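Takeout-like protein 1 (Epiphyas postvittana, PDB 3E8T) binds ubiquinone-8 in a long internal tunnel and probably serves as a carrier of hydrophobic ligands in this insect. Local coordinates at residues Tyr146-Phe150 and Met194-Lys199. Numbering follows the deposited sequence.
With UQ8 (Ubiquinone-8), chain B.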
loop_
_atom_site.group_PDB
_atom_site.type_symbol
_atom_site.label_atom_id
_atom_site.label_comp_id
_atom_site.label_asym_id
_atom_site.label_seq_id
_atom_site.Cartn_x
_atom_site.Cartn_y
_atom_site.Cartn_z
ATOM N N TYR A 146 11.880 1.514 5.804
ATOM C CA TYR A 146 11.427 0.716 4.712
ATOM C C TYR A 146 11.566 1.445 3.407
ATOM O O TYR A 146 11.646 2.705 3.341
ATOM C CB TYR A 146 9.953 0.283 4.914
ATOM C CG TYR A 146 8.995 1.430 4.798
ATOM C CD1 TYR A 146 8.363 1.729 3.600
ATOM C CD2 TYR A 146 8.760 2.263 5.899
ATOM C CE1 TYR A 146 7.520 2.816 3.497
ATOM C CE2 TYR A 146 7.901 3.344 5.799
ATOM C CZ TYR A 146 7.291 3.600 4.600
ATOM O OH TYR A 146 6.441 4.690 4.538
ATOM N N THR A 147 11.547 0.656 2.337
ATOM C CA THR A 147 11.347 1.146 0.975
ATOM C C THR A 147 10.299 0.308 0.278
ATOM O O THR A 147 10.177 -0.872 0.580
ATOM C CB THR A 147 12.613 1.077 0.132
ATOM O OG1 THR A 147 13.023 -0.261 -0.021
ATOM C CG2 THR A 147 13.756 1.871 0.756
ATOM N N VAL A 148 9.526 0.924 -0.603
ATOM C CA VAL A 148 8.553 0.202 -1.373
ATOM C C VAL A 148 8.657 0.647 -2.818
ATOM O O VAL A 148 8.800 1.849 -3.101
ATOM C CB VAL A 148 7.143 0.426 -0.846
ATOM C CG1 VAL A 148 6.183 -0.524 -1.500
ATOM C CG2 VAL A 148 7.080 0.281 0.650
ATOM N N THR A 149 8.540 -0.315 -3.706
ATOM C CA THR A 149 8.375 -0.078 -5.122
ATOM C C THR A 149 7.152 -0.869 -5.614
ATOM O O THR A 149 6.724 -1.808 -4.983
ATOM C CB THR A 149 9.594 -0.458 -5.934
ATOM O OG1 THR A 149 9.822 -1.849 -5.780
ATOM C CG2 THR A 149 10.838 0.342 -5.499
ATOM N N PHE A 150 6.642 -0.471 -6.759
ATOM C CA PHE A 150 5.449 -1.071 -7.295
ATOM C C PHE A 150 5.528 -1.202 -8.824
ATOM O O PHE A 150 6.285 -0.478 -9.509
ATOM C CB PHE A 150 4.189 -0.276 -6.876
ATOM C CG PHE A 150 4.046 1.039 -7.557
ATOM C CD1 PHE A 150 3.393 1.154 -8.757
ATOM C CD2 PHE A 150 4.690 2.152 -7.048
ATOM C CE1 PHE A 150 3.318 2.367 -9.416
ATOM C CE2 PHE A 150 4.617 3.383 -7.720
ATOM C CZ PHE A 150 3.955 3.455 -8.907
ATOM N N MET A 194 0.923 5.288 -3.160
ATOM C CA MET A 194 1.546 4.163 -2.475
ATOM C C MET A 194 2.033 4.606 -1.098
ATOM O O MET A 194 1.853 3.885 -0.120
ATOM C CB MET A 194 2.730 3.618 -3.291
ATOM C CG MET A 194 3.545 2.549 -2.541
ATOM S SD MET A 194 4.826 1.822 -3.583
ATOM C CE MET A 194 5.985 3.185 -3.837
ATOM N N GLU A 195 2.679 5.767 -1.017
ATOM C CA GLU A 195 3.260 6.224 0.255
ATOM C C GLU A 195 2.177 6.505 1.270
ATOM O O GLU A 195 2.359 6.270 2.481
ATOM C CB GLU A 195 4.142 7.440 0.068
ATOM C CG GLU A 195 4.676 8.058 1.364
ATOM C CD GLU A 195 5.627 7.210 2.260
ATOM O OE1 GLU A 195 5.835 5.968 2.103
ATOM O OE2 GLU A 195 6.164 7.840 3.208
ATOM N N ALA A 196 1.039 7.044 0.843
ATOM C CA ALA A 196 -0.070 7.358 1.778
ATOM C C ALA A 196 -0.486 6.054 2.467
ATOM O O ALA A 196 -0.856 6.021 3.650
ATOM C CB ALA A 196 -1.263 7.958 1.003
ATOM N N ALA A 197 -0.469 4.974 1.704
ATOM C CA ALA A 197 -0.834 3.684 2.285
ATOM C C ALA A 197 0.305 3.078 3.087
ATOM O O ALA A 197 0.114 2.602 4.204
ATOM C CB ALA A 197 -1.282 2.752 1.215
ATOM N N ALA A 198 1.491 3.046 2.478
ATOM C CA ALA A 198 2.615 2.350 3.084
ATOM C C ALA A 198 3.015 2.930 4.433
ATOM O O ALA A 198 3.383 2.209 5.347
ATOM C CB ALA A 198 3.819 2.358 2.128
ATOM N N LYS A 199 2.957 4.247 4.576
ATOM C CA LYS A 199 3.398 4.825 5.840
ATOM C C LYS A 199 2.501 4.361 6.987
ATOM O O LYS A 199 2.987 4.063 8.091
ATOM C CB LYS A 199 3.450 6.353 5.756
ATOM C CG LYS A 199 2.132 7.072 5.670
ATOM C CD LYS A 199 2.424 8.501 5.192
ATOM C CE LYS A 199 1.357 9.486 5.506
ATOM N NZ LYS A 199 1.742 10.821 4.945
HETATM C C45 UQ8 B . -6.972 12.482 -11.123
HETATM C C44 UQ8 B . -5.855 12.108 -12.101
HETATM C C46 UQ8 B . -6.217 12.619 -13.471
HETATM C C43 UQ8 B . -5.579 10.617 -12.150
HETATM C C42 UQ8 B . -5.505 10.013 -10.739
HETATM C C41 UQ8 B . -4.234 10.495 -10.051
HETATM C C39 UQ8 B . -3.561 9.344 -9.334
HETATM C C40 UQ8 B . -3.256 9.405 -7.838
HETATM C C38 UQ8 B . -3.148 8.253 -10.049
HETATM C C37 UQ8 B . -2.528 7.139 -9.501
HETATM C C36 UQ8 B . -2.550 6.078 -10.602
HETATM C C34 UQ8 B . -2.071 4.718 -10.129
HETATM C C35 UQ8 B . -2.259 3.678 -11.028
HETATM C C33 UQ8 B . -1.559 4.538 -8.846
HETATM C C32 UQ8 B . -1.048 3.379 -8.271
HETATM C C31 UQ8 B . -1.221 3.491 -6.733
HETATM C C29 UQ8 B . -0.553 2.359 -5.965
HETATM C C30 UQ8 B . 0.885 1.887 -6.352
HETATM C C28 UQ8 B . -1.229 1.742 -4.918
HETATM C C27 UQ8 B . -0.732 0.700 -4.145
HETATM C C26 UQ8 B . -1.294 0.735 -2.716
HETATM C C24 UQ8 B . -0.930 -0.546 -1.958
HETATM C C25 UQ8 B . -1.559 -1.894 -2.352
HETATM C C23 UQ8 B . -0.026 -0.485 -0.920
HETATM C C22 UQ8 B . 0.413 -1.542 -0.118
HETATM C C21 UQ8 B . 1.538 -1.092 0.813
HETATM C C19 UQ8 B . 2.326 -2.222 1.477
HETATM C C20 UQ8 B . 3.541 -1.712 2.251
HETATM C C18 UQ8 B . 1.450 -3.170 2.307
HETATM C C17 UQ8 B . 2.295 -4.225 3.033
HETATM C C16 UQ8 B . 1.477 -5.452 3.471
HETATM C C14 UQ8 B . 2.287 -6.245 4.491
HETATM C C15 UQ8 B . 3.805 -6.395 4.285
HETATM C C13 UQ8 B . 1.686 -6.807 5.615
HETATM C C12 UQ8 B . 2.398 -7.519 6.577
HETATM C C11 UQ8 B . 1.553 -8.579 7.313
HETATM C C9 UQ8 B . 2.434 -9.710 7.876
HETATM C C10 UQ8 B . 3.917 -9.310 7.967
HETATM C C8 UQ8 B . 1.888 -10.127 9.238
HETATM C C7 UQ8 B . 2.804 -9.725 10.398
HETATM C C6 UQ8 B . 3.959 -10.726 10.642
HETATM C C1 UQ8 B . 5.250 -10.238 10.875
HETATM C C1M UQ8 B . 5.447 -8.857 10.874
HETATM C C2 UQ8 B . 6.334 -11.097 11.099
HETATM O O2 UQ8 B . 7.471 -10.665 11.310
HETATM C C3 UQ8 B . 6.138 -12.469 11.101
HETATM O O3 UQ8 B . 7.194 -13.303 11.321
HETATM C C3M UQ8 B . 7.394 -13.482 12.722
HETATM C C4 UQ8 B . 4.870 -12.986 10.866
HETATM O O4 UQ8 B . 4.698 -14.341 10.871
HETATM C C4M UQ8 B . 5.617 -14.973 9.967
HETATM C C5 UQ8 B . 3.790 -12.122 10.636
HETATM O O5 UQ8 B . 2.674 -12.609 10.441
#
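Met194 points from the helix toward the strand and, in the conformers modelled here for it and for Val148, sets its sulfur between Val148 and Phe150: SD lies 3.4 Å from CG1 of Val148 and 3.5 Å from CD2 of Phe150. The approach to the phenyl ring is an oblique Met-aromatic contact, with SD 4.7 Å from the ring centroid and 71° off its normal. From a straight start, with CG opposite the backbone N, the methionine bends at its last torsion (chi3 68°), which carries CE beside the Phe150 ring and close to the carbonyl O of Val148. Phe150 meets the ligand as well: C30, a methyl branch of the ubiquinone-8 tail, sits over one face of the ring, displaced toward its rim and 3.5 Å from CG. Met194 CB touches the same methyl. These two pocket residues thus form part of the tunnel wall, in a fold where the long helix 182-211 is wrapped by a strongly curved antiparallel sheet, as in the juvenile hormone binding protein family.

At the other end, the Tyr146 hydroxyl donates to OE1 of Glu195 (2.8 Å), met on the syn side of the carboxylate but 25° out of its plane. Glu195 bends at chi2 to bring the acid there, at the edge of the phenol ring. Between the two ends, Ala198 CB packs against Tyr146 CE1 and Val148 CG2 and also touches the tail, with C20 4.1 Å from CB. A phenylalanine in place of Tyr146 would probably keep the packing on Ala198 but leave the Glu195 carboxylate without this donor and freer to swing. Further out, Phe202 meets the Tyr146 ring, and strand 113-133 pairs with this strand through Thr147 and Thr149.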